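Local coordinates for protein phenylacetaldehyde dehydrogenase (Burkholderia cenocepacia, PDB 4O5H) that probably oxidises phenylacetaldehyde to phenylacetate with NAD+ as electron acceptor, as a member of the aldehyde dehydrogenase family, at residues P63-R68 / H242-A247; G121-V126 / F311-V316; E165-T170 / V506-A511; P252-I257 / N276-S281; I356-S361 / G393-P398. All blocks are in the same frame, centred on the assembly; numbering follows the deposited sequence. Where two conformers were deposited one is given.

Contact 1 of 5, residues P63-R68 / H242-A247; sequences PEADER and HTAGAA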
# COMPACT_ATOMS: atom_id res chain seq x y z
N PRO A 63 -20.58 2.35 -25.07
CA PRO A 63 -21.29 3.15 -24.11
C PRO A 63 -20.41 4.14 -23.37
O PRO A 63 -19.26 3.84 -23.04
CB PRO A 63 -21.87 2.12 -23.15
CG PRO A 63 -22.04 0.90 -24.01
CD PRO A 63 -20.77 0.92 -24.82
N GLU A 64 -21.01 5.30 -23.07
CA GLU A 64 -20.42 6.30 -22.21
C GLU A 64 -21.09 6.26 -20.82
O GLU A 64 -22.12 6.90 -20.59
CB GLU A 64 -20.61 7.68 -22.84
CG GLU A 64 -19.88 8.75 -22.05
CD GLU A 64 -20.52 10.11 -22.12
OE1 GLU A 64 -21.02 10.55 -23.16
OE2 GLU A 64 -20.50 10.74 -21.09
N ALA A 65 -20.49 5.50 -19.91
CA ALA A 65 -21.08 5.24 -18.58
C ALA A 65 -20.99 6.45 -17.70
O ALA A 65 -20.04 7.19 -17.78
CB ALA A 65 -20.37 4.10 -17.90
N ASP A 66 -22.01 6.67 -16.88
CA ASP A 66 -21.92 7.65 -15.80
C ASP A 66 -21.89 6.91 -14.46
O ASP A 66 -21.76 5.66 -14.41
CB ASP A 66 -22.99 8.77 -15.93
CG ASP A 66 -24.43 8.30 -15.63
OD1 ASP A 66 -24.66 7.21 -15.11
OD2 ASP A 66 -25.38 9.04 -15.94
N GLU A 67 -22.01 7.66 -13.39
CA GLU A 67 -21.97 7.15 -12.04
C GLU A 67 -23.02 6.06 -11.79
O GLU A 67 -22.75 5.07 -11.06
CB GLU A 67 -22.13 8.33 -11.06
CG GLU A 67 -21.82 7.96 -9.63
CD GLU A 67 -21.57 9.18 -8.72
OE1 GLU A 67 -22.36 10.15 -8.82
OE2 GLU A 67 -20.60 9.16 -7.90
N ARG A 68 -24.20 6.19 -12.39
CA ARG A 68 -25.28 5.20 -12.21
C ARG A 68 -24.83 3.84 -12.71
O ARG A 68 -25.03 2.83 -12.07
CB ARG A 68 -26.55 5.57 -13.00
CG ARG A 68 -27.22 6.86 -12.60
CD ARG A 68 -28.35 7.22 -13.58
NE ARG A 68 -27.85 7.78 -14.83
CZ ARG A 68 -28.60 8.20 -15.84
NH1 ARG A 68 -29.93 8.11 -15.79
NH2 ARG A 68 -28.03 8.71 -16.92
N HIS A 242 -12.84 11.09 -16.16
CA HIS A 242 -13.34 12.12 -15.25
C HIS A 242 -14.75 11.83 -14.73
O HIS A 242 -15.16 12.42 -13.74
CB HIS A 242 -13.29 13.52 -15.87
CG HIS A 242 -13.99 13.64 -17.18
ND1 HIS A 242 -15.36 13.61 -17.32
CD2 HIS A 242 -13.50 13.84 -18.43
CE1 HIS A 242 -15.68 13.75 -18.59
NE2 HIS A 242 -14.57 13.90 -19.28
N THR A 243 -15.46 10.89 -15.34
CA THR A 243 -16.79 10.55 -14.89
C THR A 243 -16.86 9.10 -14.39
O THR A 243 -16.99 8.87 -13.19
CB THR A 243 -17.78 10.85 -16.01
OG1 THR A 243 -17.62 12.23 -16.39
CG2 THR A 243 -19.19 10.62 -15.54
N ALA A 244 -16.76 8.13 -15.32
CA ALA A 244 -16.79 6.72 -14.95
C ALA A 244 -15.62 6.30 -14.02
O ALA A 244 -15.82 5.65 -12.99
CB ALA A 244 -16.83 5.84 -16.17
N GLY A 245 -14.41 6.70 -14.37
CA GLY A 245 -13.23 6.38 -13.56
C GLY A 245 -13.32 6.94 -12.15
O GLY A 245 -13.06 6.24 -11.15
N ALA A 246 -13.68 8.21 -12.07
CA ALA A 246 -13.73 8.88 -10.80
C ALA A 246 -14.79 8.24 -9.94
O ALA A 246 -14.57 8.02 -8.75
CB ALA A 246 -14.04 10.36 -11.02
N ALA A 247 -15.93 7.92 -10.54
CA ALA A 247 -17.01 7.31 -9.79
C ALA A 247 -16.61 5.95 -9.21
O ALA A 247 -16.98 5.61 -8.07
CB ALA A 247 -18.23 7.15 -10.66
O HOH W 1 -20.03 6.50 -6.99

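Contact 2 of 5, residues G121-V126 / F311-V316; sequences GKPVMV and FNQGQV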
# COMPACT_ATOMS: atom_id res chain seq x y z
N GLY A 121 -3.36 1.59 -32.17
CA GLY A 121 -2.46 2.08 -33.22
C GLY A 121 -1.13 1.32 -33.38
O GLY A 121 -0.47 1.45 -34.43
N LYS A 122 -0.75 0.54 -32.38
CA LYS A 122 0.50 -0.18 -32.41
C LYS A 122 0.58 -1.23 -33.54
O LYS A 122 -0.43 -1.72 -34.03
CB LYS A 122 0.80 -0.83 -31.07
CG LYS A 122 -0.13 -1.99 -30.68
CD LYS A 122 0.30 -2.57 -29.34
CE LYS A 122 -0.04 -1.61 -28.22
NZ LYS A 122 0.69 -1.97 -26.95
N PRO A 123 1.82 -1.57 -33.96
CA PRO A 123 1.97 -2.60 -34.99
C PRO A 123 1.29 -3.92 -34.60
O PRO A 123 1.51 -4.44 -33.50
CB PRO A 123 3.48 -2.78 -35.10
CG PRO A 123 4.05 -1.45 -34.64
CD PRO A 123 3.12 -1.03 -33.53
N VAL A 124 0.49 -4.44 -35.51
CA VAL A 124 -0.25 -5.65 -35.27
C VAL A 124 0.68 -6.84 -34.93
O VAL A 124 0.34 -7.69 -34.12
CB VAL A 124 -1.18 -5.99 -36.44
CG1 VAL A 124 -0.40 -6.38 -37.70
CG2 VAL A 124 -2.15 -7.09 -36.05
N MET A 125 1.85 -6.88 -35.54
CA MET A 125 2.77 -7.98 -35.26
C MET A 125 3.25 -7.94 -33.81
O MET A 125 3.52 -8.98 -33.22
CB MET A 125 3.94 -7.98 -36.24
CG MET A 125 3.59 -8.40 -37.69
SD MET A 125 5.02 -8.29 -38.83
CE MET A 125 6.29 -9.11 -37.81
N VAL A 126 3.43 -6.75 -33.26
CA VAL A 126 3.90 -6.61 -31.90
C VAL A 126 2.77 -6.88 -30.96
O VAL A 126 2.95 -7.57 -29.95
CB VAL A 126 4.50 -5.20 -31.64
CG1 VAL A 126 4.96 -5.07 -30.22
CG2 VAL A 126 5.70 -4.92 -32.57
N PHE A 311 10.21 1.78 -28.59
CA PHE A 311 9.25 0.68 -28.39
C PHE A 311 7.86 1.25 -28.06
O PHE A 311 7.73 2.19 -27.26
CB PHE A 311 9.74 -0.23 -27.25
CG PHE A 311 8.71 -1.20 -26.74
CD1 PHE A 311 8.14 -2.11 -27.58
CD2 PHE A 311 8.40 -1.26 -25.38
CE1 PHE A 311 7.19 -3.00 -27.10
CE2 PHE A 311 7.45 -2.15 -24.89
CZ PHE A 311 6.86 -3.03 -25.77
N ASN A 312 6.85 0.73 -28.74
CA ASN A 312 5.47 1.19 -28.59
C ASN A 312 5.32 2.71 -28.72
O ASN A 312 4.54 3.33 -27.99
CB ASN A 312 4.90 0.72 -27.23
CG ASN A 312 3.38 0.65 -27.22
OD1 ASN A 312 2.76 0.21 -28.19
ND2 ASN A 312 2.76 1.14 -26.14
N GLN A 313 6.06 3.29 -29.67
CA GLN A 313 6.03 4.72 -29.94
C GLN A 313 6.36 5.57 -28.71
O GLN A 313 5.93 6.71 -28.63
CB GLN A 313 4.68 5.17 -30.50
CG GLN A 313 4.28 4.53 -31.81
CD GLN A 313 3.62 3.18 -31.71
OE1 GLN A 313 3.92 2.28 -32.45
NE2 GLN A 313 2.68 3.05 -30.77
N GLY A 314 7.14 5.01 -27.78
CA GLY A 314 7.49 5.71 -26.54
C GLY A 314 6.35 5.81 -25.55
O GLY A 314 6.50 6.47 -24.51
N GLN A 315 5.21 5.16 -25.85
CA GLN A 315 4.05 5.21 -24.98
C GLN A 315 4.13 4.06 -23.99
O GLN A 315 3.33 3.11 -24.00
CB GLN A 315 2.76 5.15 -25.82
CG GLN A 315 2.61 6.35 -26.74
CD GLN A 315 1.51 6.19 -27.74
OE1 GLN A 315 1.26 5.09 -28.28
NE2 GLN A 315 0.86 7.27 -28.02
N VAL A 316 5.10 4.18 -23.11
CA VAL A 316 5.45 3.15 -22.16
C VAL A 316 5.88 3.85 -20.87
O VAL A 316 6.70 4.77 -20.89
CB VAL A 316 6.63 2.33 -22.68
CG1 VAL A 316 6.92 1.16 -21.75
CG2 VAL A 316 6.38 1.83 -24.10

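Contact 3 of 5, residues E165-T170 / V506-A511; sequences EIFAYT and VMMNYA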
# COMPACT_ATOMS: atom_id res chain seq x y z
N GLU A 165 -0.73 -22.21 25.90
CA GLU A 165 -1.23 -23.19 24.93
C GLU A 165 -2.00 -22.41 23.87
O GLU A 165 -3.22 -22.27 23.93
CB GLU A 165 -2.09 -24.25 25.62
CG GLU A 165 -1.27 -25.18 26.52
CD GLU A 165 -2.11 -26.20 27.22
OE1 GLU A 165 -2.75 -25.87 28.23
OE2 GLU A 165 -2.13 -27.34 26.71
N ILE A 166 -1.23 -21.88 22.94
CA ILE A 166 -1.71 -20.99 21.90
C ILE A 166 -1.44 -21.64 20.53
O ILE A 166 -0.33 -22.07 20.28
CB ILE A 166 -0.97 -19.64 21.96
CG1 ILE A 166 -1.26 -18.95 23.29
CG2 ILE A 166 -1.35 -18.77 20.80
CD1 ILE A 166 -2.72 -18.57 23.50
N PHE A 167 -2.50 -21.71 19.72
CA PHE A 167 -2.39 -22.13 18.33
C PHE A 167 -2.63 -20.88 17.49
O PHE A 167 -3.69 -20.31 17.57
CB PHE A 167 -3.43 -23.19 18.04
CG PHE A 167 -3.51 -23.57 16.59
CD1 PHE A 167 -2.42 -24.17 15.96
CD2 PHE A 167 -4.68 -23.37 15.88
CE1 PHE A 167 -2.49 -24.53 14.62
CE2 PHE A 167 -4.77 -23.74 14.55
CZ PHE A 167 -3.67 -24.31 13.90
N ALA A 168 -1.65 -20.48 16.68
CA ALA A 168 -1.69 -19.20 15.94
C ALA A 168 -1.22 -19.34 14.49
O ALA A 168 -0.31 -20.11 14.21
CB ALA A 168 -0.81 -18.18 16.65
N TYR A 169 -1.95 -18.70 13.59
CA TYR A 169 -1.73 -18.80 12.16
C TYR A 169 -2.31 -17.61 11.44
O TYR A 169 -2.97 -16.80 12.03
CB TYR A 169 -2.31 -20.09 11.60
CG TYR A 169 -3.82 -20.24 11.67
CD1 TYR A 169 -4.46 -20.74 12.81
CD2 TYR A 169 -4.62 -19.91 10.58
CE1 TYR A 169 -5.85 -20.86 12.86
CE2 TYR A 169 -6.03 -20.05 10.62
CZ TYR A 169 -6.62 -20.53 11.77
OH TYR A 169 -7.98 -20.67 11.84
N THR A 170 -1.93 -17.44 10.17
CA THR A 170 -2.47 -16.43 9.30
C THR A 170 -3.22 -17.09 8.13
O THR A 170 -2.86 -18.20 7.68
CB THR A 170 -1.41 -15.45 8.75
OG1 THR A 170 -0.48 -16.17 7.95
CG2 THR A 170 -0.68 -14.76 9.89
N VAL A 506 -5.05 -15.41 13.28
CA VAL A 506 -5.94 -16.17 14.13
C VAL A 506 -5.13 -16.71 15.30
O VAL A 506 -4.07 -17.30 15.10
CB VAL A 506 -6.57 -17.35 13.35
CG1 VAL A 506 -7.56 -18.11 14.22
CG2 VAL A 506 -7.28 -16.82 12.10
N MET A 507 -5.63 -16.52 16.52
CA MET A 507 -4.90 -16.93 17.70
C MET A 507 -5.86 -17.56 18.68
O MET A 507 -6.70 -16.89 19.24
CB MET A 507 -4.21 -15.72 18.33
CG MET A 507 -3.33 -16.05 19.53
SD MET A 507 -2.67 -14.56 20.36
CE MET A 507 -1.03 -14.33 19.80
N MET A 508 -5.69 -18.86 18.89
CA MET A 508 -6.60 -19.65 19.70
C MET A 508 -5.92 -20.11 20.98
O MET A 508 -4.89 -20.76 20.95
CB MET A 508 -7.03 -20.88 18.95
CG MET A 508 -7.63 -20.61 17.58
SD MET A 508 -8.66 -21.97 17.02
CE MET A 508 -9.09 -21.45 15.38
N ASN A 509 -6.52 -19.77 22.11
CA ASN A 509 -6.08 -20.28 23.38
C ASN A 509 -6.85 -21.56 23.66
O ASN A 509 -8.06 -21.52 23.93
CB ASN A 509 -6.33 -19.27 24.48
CG ASN A 509 -6.01 -19.80 25.86
OD1 ASN A 509 -5.39 -20.83 26.06
ND2 ASN A 509 -6.46 -19.06 26.85
N TYR A 510 -6.15 -22.68 23.59
CA TYR A 510 -6.82 -23.96 23.74
C TYR A 510 -6.57 -24.63 25.11
O TYR A 510 -6.76 -25.81 25.26
CB TYR A 510 -6.42 -24.88 22.60
CG TYR A 510 -4.97 -25.26 22.52
CD1 TYR A 510 -4.49 -26.39 23.18
CD2 TYR A 510 -4.07 -24.53 21.72
CE1 TYR A 510 -3.16 -26.77 23.07
CE2 TYR A 510 -2.75 -24.91 21.60
CZ TYR A 510 -2.32 -26.05 22.26
OH TYR A 510 -1.02 -26.41 22.17
N ALA A 511 -6.12 -23.85 26.08
CA ALA A 511 -5.74 -24.39 27.37
C ALA A 511 -7.02 -24.88 28.07
O ALA A 511 -8.05 -24.30 27.85
CB ALA A 511 -5.06 -23.31 28.20
OXT ALA A 511 -7.07 -25.87 28.80
O HOH W 2 -2.76 -20.66 27.02
O HOH W 3 -0.49 -28.32 24.15

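Contact 4 of 5, residues P252-I257 / N276-S281; sequences PRIDKI and NMTRMS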
# COMPACT_ATOMS: atom_id res chain seq x y z
N PRO A 252 -17.68 3.46 -2.02
CA PRO A 252 -17.19 2.87 -0.77
C PRO A 252 -17.36 1.37 -0.75
O PRO A 252 -16.92 0.73 0.18
CB PRO A 252 -18.04 3.55 0.32
CG PRO A 252 -19.31 3.97 -0.41
CD PRO A 252 -18.84 4.35 -1.80
N ARG A 253 -18.00 0.79 -1.75
CA ARG A 253 -18.23 -0.66 -1.77
C ARG A 253 -17.16 -1.46 -2.48
O ARG A 253 -17.22 -2.69 -2.49
CB ARG A 253 -19.61 -1.01 -2.36
CG ARG A 253 -20.77 -0.33 -1.66
CD ARG A 253 -22.03 -0.41 -2.50
NE ARG A 253 -21.83 0.28 -3.80
CZ ARG A 253 -22.71 0.23 -4.81
NH1 ARG A 253 -23.83 -0.52 -4.72
NH2 ARG A 253 -22.48 0.88 -5.94
N ILE A 254 -16.18 -0.78 -3.12
CA ILE A 254 -14.96 -1.47 -3.51
C ILE A 254 -14.03 -1.58 -2.30
O ILE A 254 -14.11 -0.79 -1.37
CB ILE A 254 -14.27 -0.84 -4.73
CG1 ILE A 254 -13.70 0.54 -4.44
CG2 ILE A 254 -15.21 -0.78 -5.90
CD1 ILE A 254 -12.67 0.98 -5.47
N ASP A 255 -13.17 -2.58 -2.31
CA ASP A 255 -12.20 -2.82 -1.24
C ASP A 255 -10.77 -2.42 -1.65
O ASP A 255 -9.94 -2.08 -0.81
CB ASP A 255 -12.26 -4.29 -0.88
CG ASP A 255 -13.63 -4.67 -0.38
OD1 ASP A 255 -14.09 -4.04 0.60
OD2 ASP A 255 -14.27 -5.54 -1.00
N LYS A 256 -10.52 -2.41 -2.95
CA LYS A 256 -9.23 -2.05 -3.44
C LYS A 256 -9.34 -1.35 -4.78
O LYS A 256 -10.17 -1.72 -5.61
CB LYS A 256 -8.36 -3.27 -3.61
CG LYS A 256 -6.97 -2.92 -4.11
CD LYS A 256 -6.02 -4.10 -4.18
CE LYS A 256 -4.57 -3.64 -4.54
NZ LYS A 256 -3.71 -3.54 -3.30
N ILE A 257 -8.51 -0.33 -4.98
CA ILE A 257 -8.41 0.32 -6.29
C ILE A 257 -7.03 0.03 -6.85
O ILE A 257 -6.02 0.10 -6.14
CB ILE A 257 -8.74 1.85 -6.21
CG1 ILE A 257 -8.90 2.44 -7.61
CG2 ILE A 257 -7.68 2.64 -5.49
CD1 ILE A 257 -10.26 2.13 -8.21
N ASN A 276 -12.43 6.45 1.87
CA ASN A 276 -13.14 5.23 2.23
C ASN A 276 -12.25 4.15 2.83
O ASN A 276 -12.69 3.01 3.01
CB ASN A 276 -13.79 4.64 0.97
CG ASN A 276 -14.80 5.59 0.35
OD1 ASN A 276 -15.56 6.18 1.07
ND2 ASN A 276 -14.81 5.73 -0.95
N MET A 277 -10.99 4.48 3.11
CA MET A 277 -9.99 3.49 3.53
C MET A 277 -9.92 2.30 2.57
O MET A 277 -9.69 1.15 2.98
CB MET A 277 -10.21 3.07 4.97
CG MET A 277 -8.94 2.67 5.73
SD MET A 277 -7.52 3.79 5.59
CE MET A 277 -8.19 5.28 6.16
N THR A 278 -10.08 2.59 1.28
CA THR A 278 -9.88 1.62 0.21
C THR A 278 -8.37 1.38 -0.02
O THR A 278 -7.60 2.33 -0.08
CB THR A 278 -10.53 2.19 -1.06
OG1 THR A 278 -11.89 2.46 -0.81
CG2 THR A 278 -10.41 1.21 -2.24
N ARG A 279 -7.95 0.13 -0.14
CA ARG A 279 -6.58 -0.18 -0.35
C ARG A 279 -6.22 0.27 -1.74
O ARG A 279 -7.08 0.32 -2.61
CB ARG A 279 -6.31 -1.69 -0.25
CG ARG A 279 -6.40 -2.25 1.16
CD ARG A 279 -7.79 -2.52 1.68
NE ARG A 279 -7.60 -3.09 3.03
CZ ARG A 279 -7.88 -2.49 4.19
NH1 ARG A 279 -8.46 -1.27 4.25
NH2 ARG A 279 -7.53 -3.12 5.33
N MET A 280 -4.96 0.58 -1.97
CA MET A 280 -4.60 1.09 -3.28
C MET A 280 -3.26 0.62 -3.78
O MET A 280 -2.34 0.40 -3.02
CB MET A 280 -4.73 2.63 -3.29
CG MET A 280 -3.71 3.37 -2.50
SD MET A 280 -4.24 5.08 -2.08
CE MET A 280 -4.82 4.84 -0.45
N SER A 281 -3.21 0.38 -5.09
CA SER A 281 -2.00 0.07 -5.80
C SER A 281 -1.92 1.07 -6.94
O SER A 281 -2.91 1.24 -7.68
CB SER A 281 -2.09 -1.37 -6.36
OG SER A 281 -0.96 -1.68 -7.13
O HOH W 4 -15.46 1.83 2.30
O HOH W 5 -13.27 0.81 0.69

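Contact 5 of 5, residues I356-S361 / G393-P398; sequences IGPLVS and GFFVEP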
# COMPACT_ATOMS: atom_id res chain seq x y z
N ILE A 356 6.96 2.04 -36.44
CA ILE A 356 6.43 3.10 -35.59
C ILE A 356 5.01 3.43 -36.06
O ILE A 356 4.84 3.91 -37.18
CB ILE A 356 7.33 4.34 -35.71
CG1 ILE A 356 8.63 4.13 -34.96
CG2 ILE A 356 6.66 5.59 -35.20
CD1 ILE A 356 8.51 4.30 -33.46
N GLY A 357 4.02 3.14 -35.21
CA GLY A 357 2.66 3.54 -35.47
C GLY A 357 2.40 4.99 -35.08
O GLY A 357 3.29 5.68 -34.64
N PRO A 358 1.15 5.45 -35.22
CA PRO A 358 0.76 6.79 -34.75
C PRO A 358 0.64 6.79 -33.24
O PRO A 358 0.61 5.71 -32.63
CB PRO A 358 -0.64 6.98 -35.38
CG PRO A 358 -1.19 5.60 -35.40
CD PRO A 358 -0.00 4.69 -35.69
N LEU A 359 0.53 7.96 -32.66
CA LEU A 359 0.16 8.08 -31.28
C LEU A 359 -1.34 7.83 -31.16
O LEU A 359 -2.06 7.85 -32.15
CB LEU A 359 0.59 9.45 -30.75
CG LEU A 359 2.06 9.83 -30.97
CD1 LEU A 359 2.42 11.09 -30.20
CD2 LEU A 359 3.03 8.71 -30.59
N VAL A 360 -1.82 7.66 -29.94
CA VAL A 360 -3.17 7.16 -29.73
C VAL A 360 -4.27 8.17 -30.08
O VAL A 360 -5.39 7.78 -30.39
CB VAL A 360 -3.34 6.66 -28.30
CG1 VAL A 360 -3.57 7.83 -27.34
CG2 VAL A 360 -4.49 5.70 -28.22
N SER A 361 -3.98 9.46 -29.99
CA SER A 361 -5.01 10.47 -30.17
C SER A 361 -4.42 11.80 -30.61
O SER A 361 -3.21 12.05 -30.49
CB SER A 361 -5.78 10.73 -28.86
OG SER A 361 -4.93 11.28 -27.87
N GLY A 393 -4.00 10.78 -39.55
CA GLY A 393 -3.56 9.95 -38.42
C GLY A 393 -2.78 10.81 -37.46
O GLY A 393 -2.57 11.98 -37.74
N PHE A 394 -2.42 10.26 -36.30
CA PHE A 394 -1.77 11.05 -35.26
C PHE A 394 -0.28 10.73 -35.16
O PHE A 394 0.26 10.40 -34.10
CB PHE A 394 -2.49 10.88 -33.92
CG PHE A 394 -3.98 10.98 -34.03
CD1 PHE A 394 -4.56 12.10 -34.63
CD2 PHE A 394 -4.80 9.97 -33.57
CE1 PHE A 394 -5.94 12.21 -34.73
CE2 PHE A 394 -6.18 10.08 -33.67
CZ PHE A 394 -6.75 11.19 -34.23
N PHE A 395 0.42 10.89 -36.28
CA PHE A 395 1.80 10.45 -36.41
C PHE A 395 2.78 11.54 -35.98
O PHE A 395 2.56 12.73 -36.25
CB PHE A 395 2.07 10.08 -37.87
CG PHE A 395 1.41 8.80 -38.30
CD1 PHE A 395 2.00 7.57 -38.03
CD2 PHE A 395 0.24 8.83 -39.04
CE1 PHE A 395 1.43 6.39 -38.47
CE2 PHE A 395 -0.34 7.66 -39.46
CZ PHE A 395 0.26 6.43 -39.17
N VAL A 396 3.86 11.10 -35.34
CA VAL A 396 4.96 11.94 -34.92
C VAL A 396 6.27 11.21 -35.19
O VAL A 396 6.36 9.99 -35.05
CB VAL A 396 4.85 12.19 -33.42
CG1 VAL A 396 6.12 12.86 -32.91
CG2 VAL A 396 3.63 13.05 -33.14
N GLU A 397 7.27 11.95 -35.68
CA GLU A 397 8.60 11.37 -35.97
C GLU A 397 9.36 10.96 -34.72
O GLU A 397 9.32 11.67 -33.72
CB GLU A 397 9.46 12.39 -36.65
CG GLU A 397 8.96 12.77 -38.02
CD GLU A 397 9.89 13.74 -38.68
OE1 GLU A 397 10.58 14.51 -37.97
OE2 GLU A 397 9.91 13.71 -39.92
N PRO A 398 10.01 9.79 -34.75
CA PRO A 398 10.93 9.45 -33.70
C PRO A 398 11.93 10.57 -33.60
O PRO A 398 12.52 10.96 -34.60
CB PRO A 398 11.61 8.17 -34.19
CG PRO A 398 10.65 7.59 -35.15
CD PRO A 398 9.95 8.75 -35.79
O HOH W 6 4.01 8.26 -34.52

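Contact 1 of 5, residues P63-R68 / H242-A247
A chi1 of -168° swings Glu-67 CG to the far side from its amide nitrogen, and the extended chain lays its methylene groups along Ala-247, Glu-67 CG coming 3.8 Å from Ala-247 CB. One helical turn earlier, Thr-243 is rotated, in the conformer given, so that OG1 stands beside its own backbone N, within hydrogen-bonding distance of His-242 ND1 at 2.8 Å, and CG2 is left to face the other segment. In this conformer the methyl rests on Asp-66 CA at 4.0 Å. Next to it along the helix, Ala-244 CB lies 3.8 Å from Ala-65 O. No hydrogen bond crosses directly, and the small alanines let the backbones come close. The polar end of Glu-67 runs past the contact, where OE2 forms a salt bridge to Arg-250. Asp-66, pointing away, holds its own chain: OD1 takes the backbone N of Arg-68 at 2.9 Å, from well above the carboxylate plane, while the Arg-68 guanidinium grips the carboxylate side-on through NE and NH2, NH2 lying 2.8 Å from OD2. An N-capped helix start, helix 67-82, is thus packed on helix 241-250, which follows strand 234-236 as in the Rossmann-type nucleotide-binding domain of aldehyde dehydrogenases.

Contact 2 of 5, residues G121-V126 / F311-V316
Lys-122 NZ is gripped by three acceptors: a weak hydrogen bond of 3.3 Å to Asn-312 OD1 across the contact, a salt bridge to Asp-131, and a hydrogen bond to the carbonyl of Asn-185. The lysine reaches there by a folded route, CG lying between the backbone N and the carbonyl carbon (chi1 68°) and the chain bending again at chi3, which wraps it round the amide oxygen: Lys-122 CE is also 3.3 Å from Asn-312 OD1. The other end of that amide is held as well. Asn-312 ND2 donates to Gln-315 O at 3.0 Å, approaching from above the carbonyl plane, and to the Asn-185 carbonyl, which it shares with Lys-122, so the amide is fixed in rotation. Gln-313, bent at chi2, comes from the opposite direction to Pro-123 and places OE1 3.6 Å from Pro-123 CD; the same oxygen accepts from Gly-357 N. At the outer side Val-126 CG1 meets the edge of the Phe-311 ring, 4.4 Å from CE1, while Asn-312 CB lies over the centre of one face. Segment 311-316 ends just before the cysteine of the aldehyde dehydrogenase signature, and in relatives the asparagine equivalent to Asn-185 helps form the oxyanion hole. The network is therefore consistent with a second shell around the active site.

Contact 3 of 5, residues E165-T170 / V506-A511
Phe-167 and Met-508 form a hydrogen-bonded antiparallel pair, Phe-167 N donating to Met-508 O at 2.9 Å and Met-508 N returning to Phe-167 O at 2.8 Å. Tyr-169 and Val-506 repeat the exchange, and beyond the regular pairing Tyr-510 N reaches Glu-165 O at 3.0 Å. Past the last bridge, one water accepts from Glu-165 N and donates to Asn-509 OD1, 2.8 Å from each. Asn-509 OD1 also takes Ala-511 N at 3.1 Å, an Asx turn. A second water lies between Glu-165 OE2 and Tyr-510 OH. Ile-166 O bonds a glycerol, probably from the crystallisation liquor, and Asn-509 ND2, weakly, Asn-469 O of the second subunit. Aromatic rings cover one side: Tyr-169, its CG between backbone N and carbonyl carbon (chi1 65°), lays a face on Val-506 CB, 3.7 Å from the ring centroid, and the Tyr-510 face takes Glu-165 CB in a second CH-pi contact. On the other side, Ile-166 CG2 touches Met-507 CG at 3.6 Å. Strand 166-181 lies between strands 501-509 and 153-154, while Val-506 to Met-508 pair in parallel with a strand of the second subunit, continuing the sheet across the dimer interface.

Contact 4 of 5, residues P252-I257 / N276-S281
The Asn-276 amide turns a face to Pro-252, with OD1 3.7 Å from Pro-252 CB; its ND2 donates to the carbonyl of Arg-250. A second flat group, the Arg-279 guanidinium, takes Met-277 O at its edge and in its plane through a weak bond from NH1. Its NH2 pairs with Glu-502, and NH1 also reaches the Lys-484 carbonyl of the second subunit. To get there the side chain bends at chi2 (80°), bringing Arg-279 CD to 3.3 Å from Asp-255 O. That carbonyl begins a parallel pairing: Arg-279 N donates to Asp-255 O at 3.0 Å, Ile-257 N to Arg-279 O at 2.8 Å, and Ser-281 N to Ile-257 O at 3.0 Å. Ahead of the strands, Thr-278 CG2, anti to the backbone N, packs 3.9 Å from Ile-254 CD1, and a water lies among Thr-278 OG1, Ile-254 O and Asn-276 O. On one face of the sheet Ile-257 CG2 meets Met-280 CB at 3.7 Å. On the other, Lys-256, extended until a bend at chi4, passes Ser-281 CB with CE, and its NZ donates to the Gln-499 carbonyl. Met-277, with positive phi, is the C-prime residue of the Schellman motif ending helix 263-275. The contact joins the two parallel strands of a beta-alpha-beta unit, strand 256-260, helix 263-275 and strand 279-283, as in Rossmann-type folds.

Contact 5 of 5, residues I356-S361 / G393-P398
Phe-394 packs over the backbone at Ser-361, which one side of its ring (CG, CD2, CE2) meets. Phe-394 CB lies 3.5 Å from Leu-359 O, which is at the ring edge and in its plane. CG stands 3.5 Å from Ser-361 C, which sits over one face toward the rim; CD2 comes to 3.4 Å from Ser-361 CA, and CE2, further out, to 3.7 Å from the same CA. Ser-361 is the N-cap of helix 362-378, its OG bonded to Gln-364 N, so the ring packs on a capped helix start in the loops beside the seven-stranded sheet, which in this family belongs to the catalytic domain. The Phe-394 carbonyl accepts from Leu-359 N at 2.8 Å, the donor well above the carbonyl plane. Phe-395 turns a face to Pro-358, whose CB is 3.7 Å from the ring centroid in a CH-pi contact. Leu-359 CD1 meets Val-396 CG2 at 3.7 Å, and a water bridges Gly-357 O to Val-396 N.

In the fold
Contacts 1, 2 and 3 open in that order along the chain and their segments alternate, so early and late parts of the sequence interlock; contact 4 is nested within the loops closed by contacts 2 and 3, and contact 5 within that of contact 3. Contacts 2 and 5 touch, with about 10 Å between centres. Contact 4 lies about 17 Å from contact 1, between centres, and helix 241-250 leads directly into its strand 256-260. Contacts 3 and 4 reach the same mixed sheet and both touch the second subunit, so the sheet probably carrying the nucleotide-binding fold also lies next to the subunit interface. Contacts 3 and 5 lie farthest apart, about 61 Å between centres.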